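PDB 1AXD: glutathione s-transferase I from Zea mays, which catalyses the conjugation of glutathione to electrophilic compounds and takes part in the detoxification of herbicides. Local coordinates for residues P55-Q58 / Y63-E66; V96-E101 / L160-L165; N103-A108 / L165-V170; F114-S119 / G124-K129. One frame throughout, in Å; residues are numbered along the deposited sequence.

Interaction 1 of 4, residues P55-Q58 / Y63-E66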
loop_
_atom_site.group_PDB
_atom_site.type_symbol
_atom_site.label_atom_id
_atom_site.label_comp_id
_atom_site.label_asym_id
_atom_site.label_seq_id
_atom_site.Cartn_x
_atom_site.Cartn_y
_atom_site.Cartn_z
ATOM N N PRO A 55 -1.991 8.463 -11.391
ATOM C CA PRO A 55 -2.626 9.769 -11.173
ATOM C C PRO A 55 -1.880 10.777 -10.360
ATOM O O PRO A 55 -0.901 10.438 -9.714
ATOM C CB PRO A 55 -3.922 9.386 -10.470
ATOM C CG PRO A 55 -3.469 8.279 -9.586
ATOM C CD PRO A 55 -2.601 7.445 -10.516
ATOM N N ALA A 56 -2.388 12.007 -10.390
ATOM C CA ALA A 56 -1.870 13.145 -9.650
ATOM C C ALA A 56 -3.084 14.029 -9.385
ATOM O O ALA A 56 -3.917 14.162 -10.273
ATOM C CB ALA A 56 -0.809 13.880 -10.482
ATOM N N LEU A 57 -3.235 14.551 -8.169
ATOM C CA LEU A 57 -4.371 15.422 -7.854
ATOM C C LEU A 57 -3.925 16.791 -7.389
ATOM O O LEU A 57 -2.924 16.901 -6.688
ATOM C CB LEU A 57 -5.279 14.807 -6.780
ATOM C CG LEU A 57 -6.578 15.591 -6.500
ATOM C CD1 LEU A 57 -7.730 15.044 -7.350
ATOM C CD2 LEU A 57 -6.954 15.511 -5.018
ATOM N N GLN A 58 -4.668 17.820 -7.770
ATOM C CA GLN A 58 -4.347 19.175 -7.365
ATOM C C GLN A 58 -5.524 19.842 -6.752
ATOM O O GLN A 58 -6.570 19.927 -7.387
ATOM C CB GLN A 58 -3.871 20.000 -8.553
ATOM C CG GLN A 58 -3.546 21.438 -8.188
ATOM C CD GLN A 58 -3.247 22.292 -9.401
ATOM O OE1 GLN A 58 -3.220 21.804 -10.522
ATOM N NE2 GLN A 58 -3.013 23.576 -9.176
ATOM N N TYR A 63 -0.558 19.476 -4.031
ATOM C CA TYR A 63 -0.304 18.451 -5.043
ATOM C C TYR A 63 -0.216 17.100 -4.392
ATOM O O TYR A 63 0.446 16.971 -3.375
ATOM C CB TYR A 63 0.989 18.755 -5.810
ATOM C CG TYR A 63 0.822 19.774 -6.909
ATOM C CD1 TYR A 63 0.004 19.512 -7.997
ATOM C CD2 TYR A 63 1.476 20.996 -6.862
ATOM C CE1 TYR A 63 -0.160 20.440 -9.009
ATOM C CE2 TYR A 63 1.315 21.938 -7.877
ATOM C CZ TYR A 63 0.493 21.653 -8.946
ATOM O OH TYR A 63 0.300 22.573 -9.954
ATOM N N LEU A 64 -0.889 16.103 -4.950
ATOM C CA LEU A 64 -0.864 14.757 -4.383
ATOM C C LEU A 64 -0.689 13.720 -5.450
ATOM O O LEU A 64 -1.048 13.966 -6.596
ATOM C CB LEU A 64 -2.157 14.461 -3.620
ATOM C CG LEU A 64 -2.505 15.315 -2.402
ATOM C CD1 LEU A 64 -3.958 15.083 -2.023
ATOM C CD2 LEU A 64 -1.603 14.961 -1.230
ATOM N N PHE A 65 -0.123 12.577 -5.075
ATOM C CA PHE A 65 0.071 11.465 -5.989
ATOM C C PHE A 65 -0.054 10.175 -5.234
ATOM O O PHE A 65 -0.050 10.208 -4.015
ATOM C CB PHE A 65 1.381 11.569 -6.783
ATOM C CG PHE A 65 2.597 11.786 -5.947
ATOM C CD1 PHE A 65 2.925 13.059 -5.492
ATOM C CD2 PHE A 65 3.457 10.730 -5.666
ATOM C CE1 PHE A 65 4.096 13.278 -4.773
ATOM C CE2 PHE A 65 4.642 10.936 -4.943
ATOM C CZ PHE A 65 4.959 12.211 -4.500
ATOM N N GLU A 66 -0.139 9.061 -5.964
ATOM C CA GLU A 66 -0.352 7.713 -5.428
ATOM C C GLU A 66 -1.841 7.613 -5.231
ATOM O O GLU A 66 -2.378 8.277 -4.363
ATOM C CB GLU A 66 0.410 7.454 -4.121
ATOM C CG GLU A 66 1.855 7.016 -4.313
ATOM C CD GLU A 66 1.986 5.656 -4.981
ATOM O OE1 GLU A 66 1.056 4.829 -4.878
ATOM O OE2 GLU A 66 3.032 5.394 -5.602
HETATM O O HOH W 1 0.528 8.013 -8.689
#
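Ala56-Gln58 and Tyr63-Phe65 pair as the two antiparallel strands of a beta hairpin in the N-terminal domain, where strand 62-65 is an outermost strand of the chain's mixed sheet. The axes of the two short strands approach to 4.6 Å, their directions 158° apart. Their centre is the hydrogen-bonded pair Leu57 and Leu64: Leu57 N donates to Leu64 O at 2.8 Å, and Leu64 N returns the bond to Leu57 O, also at 2.8 Å. Both leucines project from the same face, with Leu57 CD2 4.3 Å from Leu64 CD1, and helix 67-78 packs on them through Ile70 and Tyr73. On the other face, Gln58 and Tyr63 run side by side, amide and ring planes 38° apart. With its chain extended, Gln58 runs alongside the ring obliquely, its CG 3.6 Å from Tyr63 CE1. The amide itself is fixed from elsewhere, OE1 by Tyr6 OH and NE2 by Gly60 O. Beyond the paired residues a water joins the backbones, 3.0 Å from both Pro55 O and Glu66 N. A cis peptide bond precedes Pro55, while Glu66 occupies the N-cap position of helix 67-78, its OE1 hydrogen-bonded to the backbone of the bound peptide. A cis-proline leading into a hairpin, followed by a helix start at the ligand, is characteristic of the thioredoxin-like glutathione site of these transferases.

Interaction 2 of 4, residues V96-E101 / L160-L165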
loop_
_atom_site.group_PDB
_atom_site.type_symbol
_atom_site.label_atom_id
_atom_site.label_comp_id
_atom_site.label_asym_id
_atom_site.label_seq_id
_atom_site.Cartn_x
_atom_site.Cartn_y
_atom_site.Cartn_z
ATOM N N VAL A 96 -6.799 -2.056 7.433
ATOM C CA VAL A 96 -6.451 -3.455 7.185
ATOM C C VAL A 96 -6.899 -3.889 5.825
ATOM O O VAL A 96 -6.131 -4.508 5.102
ATOM C CB VAL A 96 -7.087 -4.415 8.225
ATOM C CG1 VAL A 96 -6.939 -5.876 7.759
ATOM C CG2 VAL A 96 -6.432 -4.244 9.610
ATOM N N TRP A 97 -8.123 -3.542 5.451
ATOM C CA TRP A 97 -8.634 -3.957 4.161
ATOM C C TRP A 97 -8.202 -3.103 3.013
ATOM O O TRP A 97 -8.237 -3.565 1.886
ATOM C CB TRP A 97 -10.149 -4.204 4.235
ATOM C CG TRP A 97 -10.456 -5.415 5.087
ATOM C CD1 TRP A 97 -10.599 -5.447 6.457
ATOM C CD2 TRP A 97 -10.485 -6.785 4.651
ATOM N NE1 TRP A 97 -10.685 -6.754 6.893
ATOM C CE2 TRP A 97 -10.614 -7.593 5.810
ATOM C CE3 TRP A 97 -10.393 -7.409 3.397
ATOM C CZ2 TRP A 97 -10.650 -8.997 5.750
ATOM C CZ3 TRP A 97 -10.428 -8.814 3.335
ATOM C CH2 TRP A 97 -10.554 -9.587 4.508
ATOM N N ILE A 98 -7.773 -1.874 3.280
ATOM C CA ILE A 98 -7.269 -1.004 2.218
ATOM C C ILE A 98 -5.925 -1.612 1.804
ATOM O O ILE A 98 -5.568 -1.549 0.645
ATOM C CB ILE A 98 -7.081 0.468 2.718
ATOM C CG1 ILE A 98 -8.416 1.210 2.691
ATOM C CG2 ILE A 98 -6.065 1.240 1.845
ATOM C CD1 ILE A 98 -8.329 2.632 3.201
ATOM N N GLU A 99 -5.217 -2.231 2.743
ATOM C CA GLU A 99 -3.933 -2.846 2.451
ATOM C C GLU A 99 -4.096 -4.170 1.765
ATOM O O GLU A 99 -3.293 -4.498 0.909
ATOM C CB GLU A 99 -3.114 -3.007 3.732
ATOM C CG GLU A 99 -2.529 -1.722 4.300
ATOM C CD GLU A 99 -1.532 -1.071 3.364
ATOM O OE1 GLU A 99 -0.489 -1.692 3.071
ATOM O OE2 GLU A 99 -1.791 0.068 2.920
ATOM N N VAL A 100 -5.117 -4.936 2.130
ATOM C CA VAL A 100 -5.365 -6.234 1.499
ATOM C C VAL A 100 -5.657 -6.061 0.017
ATOM O O VAL A 100 -5.146 -6.829 -0.781
ATOM C CB VAL A 100 -6.543 -6.981 2.166
ATOM C CG1 VAL A 100 -6.889 -8.250 1.364
ATOM C CG2 VAL A 100 -6.185 -7.342 3.626
ATOM N N GLU A 101 -6.468 -5.068 -0.347
ATOM C CA GLU A 101 -6.790 -4.802 -1.750
ATOM C C GLU A 101 -5.548 -4.657 -2.549
ATOM O O GLU A 101 -5.426 -5.273 -3.595
ATOM C CB GLU A 101 -7.590 -3.509 -1.867
ATOM C CG GLU A 101 -7.825 -3.042 -3.292
ATOM C CD GLU A 101 -6.874 -1.932 -3.726
ATOM O OE1 GLU A 101 -6.744 -0.918 -2.995
ATOM O OE2 GLU A 101 -6.262 -2.070 -4.806
ATOM N N LEU A 160 -20.028 0.685 4.687
ATOM C CA LEU A 160 -19.232 0.887 3.479
ATOM C C LEU A 160 -18.069 1.744 3.892
ATOM O O LEU A 160 -18.229 2.578 4.770
ATOM C CB LEU A 160 -20.035 1.616 2.393
ATOM C CG LEU A 160 -19.364 1.885 1.039
ATOM C CD1 LEU A 160 -19.344 0.615 0.188
ATOM C CD2 LEU A 160 -20.143 2.967 0.289
ATOM N N SER A 161 -16.912 1.538 3.272
ATOM C CA SER A 161 -15.717 2.311 3.579
ATOM C C SER A 161 -14.835 2.362 2.359
ATOM O O SER A 161 -15.189 1.785 1.329
ATOM C CB SER A 161 -14.968 1.655 4.733
ATOM O OG SER A 161 -14.516 0.361 4.365
ATOM N N LEU A 162 -13.688 3.028 2.476
ATOM C CA LEU A 162 -12.729 3.146 1.379
ATOM C C LEU A 162 -12.207 1.806 0.982
ATOM O O LEU A 162 -11.794 1.640 -0.153
ATOM C CB LEU A 162 -11.566 4.050 1.779
ATOM C CG LEU A 162 -11.469 5.356 1.012
ATOM C CD1 LEU A 162 -10.132 6.005 1.334
ATOM C CD2 LEU A 162 -11.550 5.065 -0.480
ATOM N N ALA A 163 -12.240 0.845 1.897
ATOM C CA ALA A 163 -11.770 -0.502 1.596
ATOM C C ALA A 163 -12.574 -1.084 0.475
ATOM O O ALA A 163 -12.001 -1.712 -0.397
ATOM C CB ALA A 163 -11.840 -1.391 2.856
ATOM N N ASP A 164 -13.884 -0.835 0.465
ATOM C CA ASP A 164 -14.771 -1.358 -0.569
ATOM C C ASP A 164 -14.637 -0.684 -1.889
ATOM O O ASP A 164 -14.421 -1.370 -2.869
ATOM C CB ASP A 164 -16.213 -1.304 -0.096
ATOM C CG ASP A 164 -16.417 -2.069 1.179
ATOM O OD1 ASP A 164 -16.644 -3.294 1.113
ATOM O OD2 ASP A 164 -16.310 -1.455 2.259
ATOM N N LEU A 165 -14.737 0.647 -1.920
ATOM C CA LEU A 165 -14.622 1.431 -3.158
ATOM C C LEU A 165 -13.304 1.218 -3.850
ATOM O O LEU A 165 -13.257 1.243 -5.070
ATOM C CB LEU A 165 -14.773 2.936 -2.887
ATOM C CG LEU A 165 -16.033 3.619 -2.343
ATOM C CD1 LEU A 165 -17.283 2.852 -2.790
ATOM C CD2 LEU A 165 -15.982 3.700 -0.834
#
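Trp97 and Ile98 of the long helix 88-122 meet Leu162 and Ala163 in the first turn of helix 162-165, and the contact between them is wholly apolar. The small Ala163 side chain lets the backbones come near, its CA lying 4.6 Å from Ile98 CA. Ala163 CB faces Trp97 CB at 3.6 Å, whereas the indole leads away and meets the ring of Tyr145 edge-to-face. Ile98 makes the rest of the packing with its longer branch. CG1 stands beside the backbone N and anti to the carbonyl carbon (chi1 -82°), a setting that carries the branch across to the other helix. There CG1 lies 3.9 Å from Ala163 CA, and CD1 reaches Leu162 CB at 3.8 Å. Leu162 also packs on Ala20 and Cys71, so this side chain links the helical domain to helices 14-24 and 67-78 of the N-terminal domain.

No hydrogen bond crosses the contact; within segment 160-165, Ser161 and Asp164 form a capping box like the one found in the core of other glutathione transferases. Ser161 N donates to Asp164 OD2 at 3.2 Å, meeting that oxygen on its anti side, 21° out of the carboxylate plane. At the N-cap itself, Ser161 OG accepts a weak bond from Ala163 N at 3.4 Å. The second carboxylate oxygen, OD1, takes hydrogen bonds from Trp192 NE1 and Leu155 N, which leaves the buried carboxylate gripped at both oxygens and tied to two further parts of the chain.

Interaction 3 of 4, residues N103-A108 / L165-V170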
loop_
_atom_site.group_PDB
_atom_site.type_symbol
_atom_site.label_atom_id
_atom_site.label_comp_id
_atom_site.label_asym_id
_atom_site.label_seq_id
_atom_site.Cartn_x
_atom_site.Cartn_y
_atom_site.Cartn_z
ATOM N N ASN A 103 -2.221 -5.363 -1.604
ATOM C CA ASN A 103 -1.255 -6.448 -1.481
ATOM C C ASN A 103 -1.760 -7.837 -1.685
ATOM O O ASN A 103 -0.969 -8.767 -1.628
ATOM C CB ASN A 103 -0.606 -6.357 -0.101
ATOM C CG ASN A 103 -0.161 -4.953 0.236
ATOM O OD1 ASN A 103 -0.369 -4.486 1.334
ATOM N ND2 ASN A 103 0.457 -4.278 -0.719
ATOM N N GLN A 104 -3.057 -7.991 -1.934
ATOM C CA GLN A 104 -3.651 -9.309 -2.104
ATOM C C GLN A 104 -4.497 -9.437 -3.325
ATOM O O GLN A 104 -4.152 -10.185 -4.222
ATOM C CB GLN A 104 -4.513 -9.619 -0.886
ATOM C CG GLN A 104 -4.410 -11.018 -0.400
ATOM C CD GLN A 104 -3.064 -11.313 0.207
ATOM O OE1 GLN A 104 -2.563 -10.554 1.023
ATOM N NE2 GLN A 104 -2.480 -12.437 -0.180
ATOM N N TYR A 105 -5.604 -8.709 -3.362
ATOM C CA TYR A 105 -6.557 -8.768 -4.465
ATOM C C TYR A 105 -6.004 -8.270 -5.746
ATOM O O TYR A 105 -5.806 -9.057 -6.662
ATOM C CB TYR A 105 -7.791 -7.968 -4.068
ATOM C CG TYR A 105 -8.986 -8.071 -4.977
ATOM C CD1 TYR A 105 -9.945 -9.066 -4.790
ATOM C CD2 TYR A 105 -9.209 -7.119 -5.963
ATOM C CE1 TYR A 105 -11.096 -9.101 -5.553
ATOM C CE2 TYR A 105 -10.356 -7.147 -6.735
ATOM C CZ TYR A 105 -11.296 -8.136 -6.528
ATOM O OH TYR A 105 -12.435 -8.153 -7.293
ATOM N N THR A 106 -5.753 -6.971 -5.828
ATOM C CA THR A 106 -5.207 -6.368 -7.034
ATOM C C THR A 106 -3.899 -7.022 -7.464
ATOM O O THR A 106 -3.694 -7.193 -8.653
ATOM C CB THR A 106 -5.019 -4.861 -6.839
ATOM O OG1 THR A 106 -6.273 -4.288 -6.448
ATOM C CG2 THR A 106 -4.525 -4.193 -8.132
ATOM N N ALA A 107 -3.056 -7.424 -6.515
ATOM C CA ALA A 107 -1.787 -8.083 -6.832
ATOM C C ALA A 107 -1.997 -9.365 -7.646
ATOM O O ALA A 107 -1.126 -9.730 -8.428
ATOM C CB ALA A 107 -1.005 -8.385 -5.537
ATOM N N ALA A 108 -3.125 -10.044 -7.447
ATOM C CA ALA A 108 -3.408 -11.272 -8.174
ATOM C C ALA A 108 -4.091 -10.926 -9.443
ATOM O O ALA A 108 -3.889 -11.601 -10.438
ATOM C CB ALA A 108 -4.277 -12.213 -7.316
ATOM N N LEU A 165 -14.737 0.647 -1.920
ATOM C CA LEU A 165 -14.622 1.431 -3.158
ATOM C C LEU A 165 -13.304 1.218 -3.850
ATOM O O LEU A 165 -13.257 1.243 -5.070
ATOM C CB LEU A 165 -14.773 2.936 -2.887
ATOM C CG LEU A 165 -16.033 3.619 -2.343
ATOM C CD1 LEU A 165 -17.283 2.852 -2.790
ATOM C CD2 LEU A 165 -15.982 3.700 -0.834
ATOM N N ASN A 166 -12.240 1.002 -3.083
ATOM C CA ASN A 166 -10.909 0.800 -3.647
ATOM C C ASN A 166 -10.782 -0.425 -4.538
ATOM O O ASN A 166 -9.770 -0.574 -5.204
ATOM C CB ASN A 166 -9.869 0.749 -2.524
ATOM C CG ASN A 166 -9.425 2.132 -2.055
ATOM O OD1 ASN A 166 -10.022 3.137 -2.406
ATOM N ND2 ASN A 166 -8.355 2.175 -1.260
ATOM N N HIS A 167 -11.785 -1.306 -4.526
ATOM C CA HIS A 167 -11.791 -2.529 -5.340
ATOM C C HIS A 167 -12.574 -2.380 -6.626
ATOM O O HIS A 167 -12.503 -3.266 -7.449
ATOM C CB HIS A 167 -12.474 -3.674 -4.589
ATOM C CG HIS A 167 -11.692 -4.239 -3.445
ATOM N ND1 HIS A 167 -11.779 -3.743 -2.162
ATOM C CD2 HIS A 167 -10.880 -5.320 -3.374
ATOM C CE1 HIS A 167 -11.054 -4.493 -1.350
ATOM N NE2 HIS A 167 -10.499 -5.457 -2.061
ATOM N N VAL A 168 -13.328 -1.304 -6.817
ATOM C CA VAL A 168 -14.131 -1.239 -8.020
ATOM C C VAL A 168 -13.444 -1.126 -9.332
ATOM O O VAL A 168 -13.702 -1.970 -10.178
ATOM C CB VAL A 168 -15.360 -0.263 -7.913
ATOM C CG1 VAL A 168 -15.998 -0.338 -6.521
ATOM C CG2 VAL A 168 -15.003 1.149 -8.297
ATOM N N SER A 169 -12.528 -0.164 -9.501
ATOM C CA SER A 169 -11.832 0.044 -10.781
ATOM C C SER A 169 -11.208 -1.201 -11.394
ATOM O O SER A 169 -11.273 -1.353 -12.604
ATOM C CB SER A 169 -10.802 1.170 -10.683
ATOM O OG SER A 169 -9.796 0.849 -9.746
ATOM N N VAL A 170 -10.574 -2.058 -10.597
ATOM C CA VAL A 170 -10.011 -3.284 -11.153
ATOM C C VAL A 170 -11.079 -4.319 -11.370
ATOM O O VAL A 170 -10.990 -5.062 -12.338
ATOM C CB VAL A 170 -8.911 -3.922 -10.271
ATOM C CG1 VAL A 170 -7.643 -3.068 -10.303
ATOM C CG2 VAL A 170 -9.409 -4.127 -8.844
#
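Tyr105 turns one face of its ring to the edge of the His167 imidazole in a T-shaped stack, with centroids 4.9 Å apart and planes at 82°. The pair lies inside the all-helical C-terminal domain of the glutathione transferase fold, joining helix 88-122, at a wider pi-type turn, to the type I turn Leu165-Val168 that leads into helix 168-174. His167 CD2 sits toward the rim of the ring, 3.6 Å from Tyr105 CD2. With chi1 at -171°, Tyr105 sends its ring away from its own backbone N and toward segment 165-170. The polar ends have partners of their own: Tyr105 OH is hydrogen-bonded to Thr171 OG1, and His167 NE2 to Tyr145 OH, which should restrain the rotation of the imidazole.

Three residues after His167, Val170 packs from helix 168-174. Its CG2 lies in the plane of the Tyr105 ring, at the edge, 3.8 Å from CE2. Thr106, whose OG1 is hydrogen-bonded to Glu101 OE2, crosses Val170 at about a right angle. Here the two methyl branches touch, Thr106 CG2 lying 4.0 Å from Val170 CG1.

Interaction 4 of 4, residues F114-S119 / G124-K129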
loop_
_atom_site.group_PDB
_atom_site.type_symbol
_atom_site.label_atom_id
_atom_site.label_comp_id
_atom_site.label_asym_id
_atom_site.label_seq_id
_atom_site.Cartn_x
_atom_site.Cartn_y
_atom_site.Cartn_z
ATOM N N PHE A 114 -3.904 -7.669 -17.472
ATOM C CA PHE A 114 -2.997 -7.317 -18.559
ATOM C C PHE A 114 -3.044 -8.345 -19.697
ATOM O O PHE A 114 -3.232 -7.968 -20.845
ATOM C CB PHE A 114 -1.570 -7.185 -18.014
ATOM C CG PHE A 114 -0.510 -7.108 -19.079
ATOM C CD1 PHE A 114 -0.450 -6.017 -19.954
ATOM C CD2 PHE A 114 0.439 -8.127 -19.208
ATOM C CE1 PHE A 114 0.537 -5.939 -20.940
ATOM C CE2 PHE A 114 1.437 -8.063 -20.194
ATOM C CZ PHE A 114 1.484 -6.966 -21.061
ATOM N N GLN A 115 -2.875 -9.624 -19.372
ATOM C CA GLN A 115 -2.888 -10.691 -20.367
ATOM C C GLN A 115 -4.190 -10.764 -21.071
ATOM O O GLN A 115 -4.221 -10.736 -22.289
ATOM C CB GLN A 115 -2.607 -12.040 -19.700
ATOM C CG GLN A 115 -1.230 -12.158 -19.100
ATOM C CD GLN A 115 -0.146 -12.035 -20.138
ATOM O OE1 GLN A 115 -0.269 -12.551 -21.230
ATOM N NE2 GLN A 115 0.924 -11.350 -19.795
ATOM N N VAL A 116 -5.263 -10.851 -20.301
ATOM C CA VAL A 116 -6.602 -10.956 -20.841
ATOM C C VAL A 116 -7.126 -9.675 -21.439
ATOM O O VAL A 116 -7.954 -9.735 -22.336
ATOM C CB VAL A 116 -7.575 -11.481 -19.734
ATOM C CG1 VAL A 116 -9.053 -11.292 -20.140
ATOM C CG2 VAL A 116 -7.307 -12.968 -19.467
ATOM N N LEU A 117 -6.620 -8.527 -21.010
ATOM C CA LEU A 117 -7.158 -7.278 -21.519
ATOM C C LEU A 117 -6.220 -6.329 -22.231
ATOM O O LEU A 117 -6.450 -6.035 -23.394
ATOM C CB LEU A 117 -7.885 -6.563 -20.377
ATOM C CG LEU A 117 -8.990 -5.547 -20.647
ATOM C CD1 LEU A 117 -10.191 -6.237 -21.317
ATOM C CD2 LEU A 117 -9.421 -4.929 -19.308
ATOM N N ILE A 118 -5.164 -5.865 -21.577
ATOM C CA ILE A 118 -4.272 -4.908 -22.224
ATOM C C ILE A 118 -3.505 -5.483 -23.383
ATOM O O ILE A 118 -3.602 -4.958 -24.479
ATOM C CB ILE A 118 -3.292 -4.265 -21.221
ATOM C CG1 ILE A 118 -4.030 -3.862 -19.939
ATOM C CG2 ILE A 118 -2.633 -3.028 -21.855
ATOM C CD1 ILE A 118 -5.198 -2.908 -20.156
ATOM N N SER A 119 -2.760 -6.557 -23.139
ATOM C CA SER A 119 -1.963 -7.228 -24.156
ATOM C C SER A 119 -2.686 -7.361 -25.488
ATOM O O SER A 119 -2.187 -6.866 -26.483
ATOM C CB SER A 119 -1.521 -8.598 -23.639
ATOM O OG SER A 119 -0.795 -9.309 -24.619
ATOM N N GLY A 124 -1.289 -7.878 -29.075
ATOM C CA GLY A 124 -0.679 -9.131 -28.675
ATOM C C GLY A 124 -1.707 -10.201 -28.381
ATOM O O GLY A 124 -2.897 -10.005 -28.560
ATOM N N THR A 125 -1.227 -11.340 -27.914
ATOM C CA THR A 125 -2.082 -12.464 -27.581
ATOM C C THR A 125 -2.035 -12.686 -26.089
ATOM O O THR A 125 -1.130 -12.185 -25.434
ATOM C CB THR A 125 -1.601 -13.743 -28.284
ATOM O OG1 THR A 125 -0.207 -13.920 -28.013
ATOM C CG2 THR A 125 -1.817 -13.653 -29.814
ATOM N N THR A 126 -2.995 -13.440 -25.564
ATOM C CA THR A 126 -3.067 -13.731 -24.145
ATOM C C THR A 126 -2.240 -14.938 -23.795
ATOM O O THR A 126 -2.310 -15.939 -24.501
ATOM C CB THR A 126 -4.520 -13.991 -23.736
ATOM O OG1 THR A 126 -5.327 -12.871 -24.117
ATOM C CG2 THR A 126 -4.628 -14.200 -22.221
ATOM N N ASP A 127 -1.436 -14.842 -22.743
ATOM C CA ASP A 127 -0.623 -15.968 -22.311
ATOM C C ASP A 127 -1.407 -16.692 -21.265
ATOM O O ASP A 127 -1.474 -16.232 -20.133
ATOM C CB ASP A 127 0.722 -15.485 -21.739
ATOM C CG ASP A 127 1.700 -16.630 -21.464
ATOM O OD1 ASP A 127 1.366 -17.807 -21.728
ATOM O OD2 ASP A 127 2.817 -16.346 -20.988
ATOM N N GLN A 128 -2.013 -17.811 -21.638
ATOM C CA GLN A 128 -2.805 -18.582 -20.696
ATOM C C GLN A 128 -1.984 -19.027 -19.507
ATOM O O GLN A 128 -2.511 -19.075 -18.418
ATOM C CB GLN A 128 -3.444 -19.788 -21.384
ATOM C CG GLN A 128 -4.631 -20.381 -20.626
ATOM C CD GLN A 128 -5.843 -19.456 -20.611
ATOM O OE1 GLN A 128 -6.006 -18.625 -21.494
ATOM N NE2 GLN A 128 -6.705 -19.613 -19.603
ATOM N N LYS A 129 -0.700 -19.305 -19.708
ATOM C CA LYS A 129 0.177 -19.749 -18.624
ATOM C C LYS A 129 0.031 -18.828 -17.461
ATOM O O LYS A 129 -0.356 -19.267 -16.382
ATOM C CB LYS A 129 1.641 -19.750 -19.086
ATOM C CG LYS A 129 1.912 -20.585 -20.340
ATOM C CD LYS A 129 3.374 -20.492 -20.802
ATOM C CE LYS A 129 3.611 -21.349 -22.048
ATOM N NZ LYS A 129 5.043 -21.430 -22.450
#
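Gln115 has CG beside its backbone N (chi1 -65°) and bends again at chi2 (-62°), a folded course that brings OE1 to the backbone of Asp127. This is the turn between the antiparallel helices 88-122 and 128-151 of the helical C-terminal domain, at the surface of the protein. Asp127 N donates to Gln115 OE1 at 3.0 Å, tilted 17° from the amide carbonyl plane. Thr126 lies along the backbone of the same glutamine: its OG1 donates to Gln115 O at 3.0 Å from above the carbonyl plane, while its methyl CG2 packs 4.0 Å from Val116 CG2.

One helical turn further on, Ser119 binds the beginning of segment 124-129 twice. Its carbonyl O accepts from Gly124 N at 2.9 Å, and its OG donates to Thr125 O at 3.0 Å. Four hydrogen bonds thus hold the connecting chain against the last turns of helix 88-122, two through backbone carbonyls of that helix and two through its side chains. Asp127 then N-caps helix 128-151, where Lys129 N donates to Asp127 OD1 at 3.3 Å from above the carboxylate plane.

Interactions 2 and 3 are neighbours on helix 88-122, their centres 9 Å apart. They share Leu165 and touch where Glu101 CB packs 3.5 Å from His167 NE2. Interaction 4, further along the same helix, has its centre about 19 Å from that of interaction 3 and is nested inside the chain loop that interaction 3 closes. Interaction 1 lies in the N-terminal domain, about 20 Å from interaction 2 centre to centre, and carries a direct bond to the bound ligand. The dimer brings the two regions together: Val96 and Glu99 of the second subunit pack on Phe65 and Glu66, next to the ligand site.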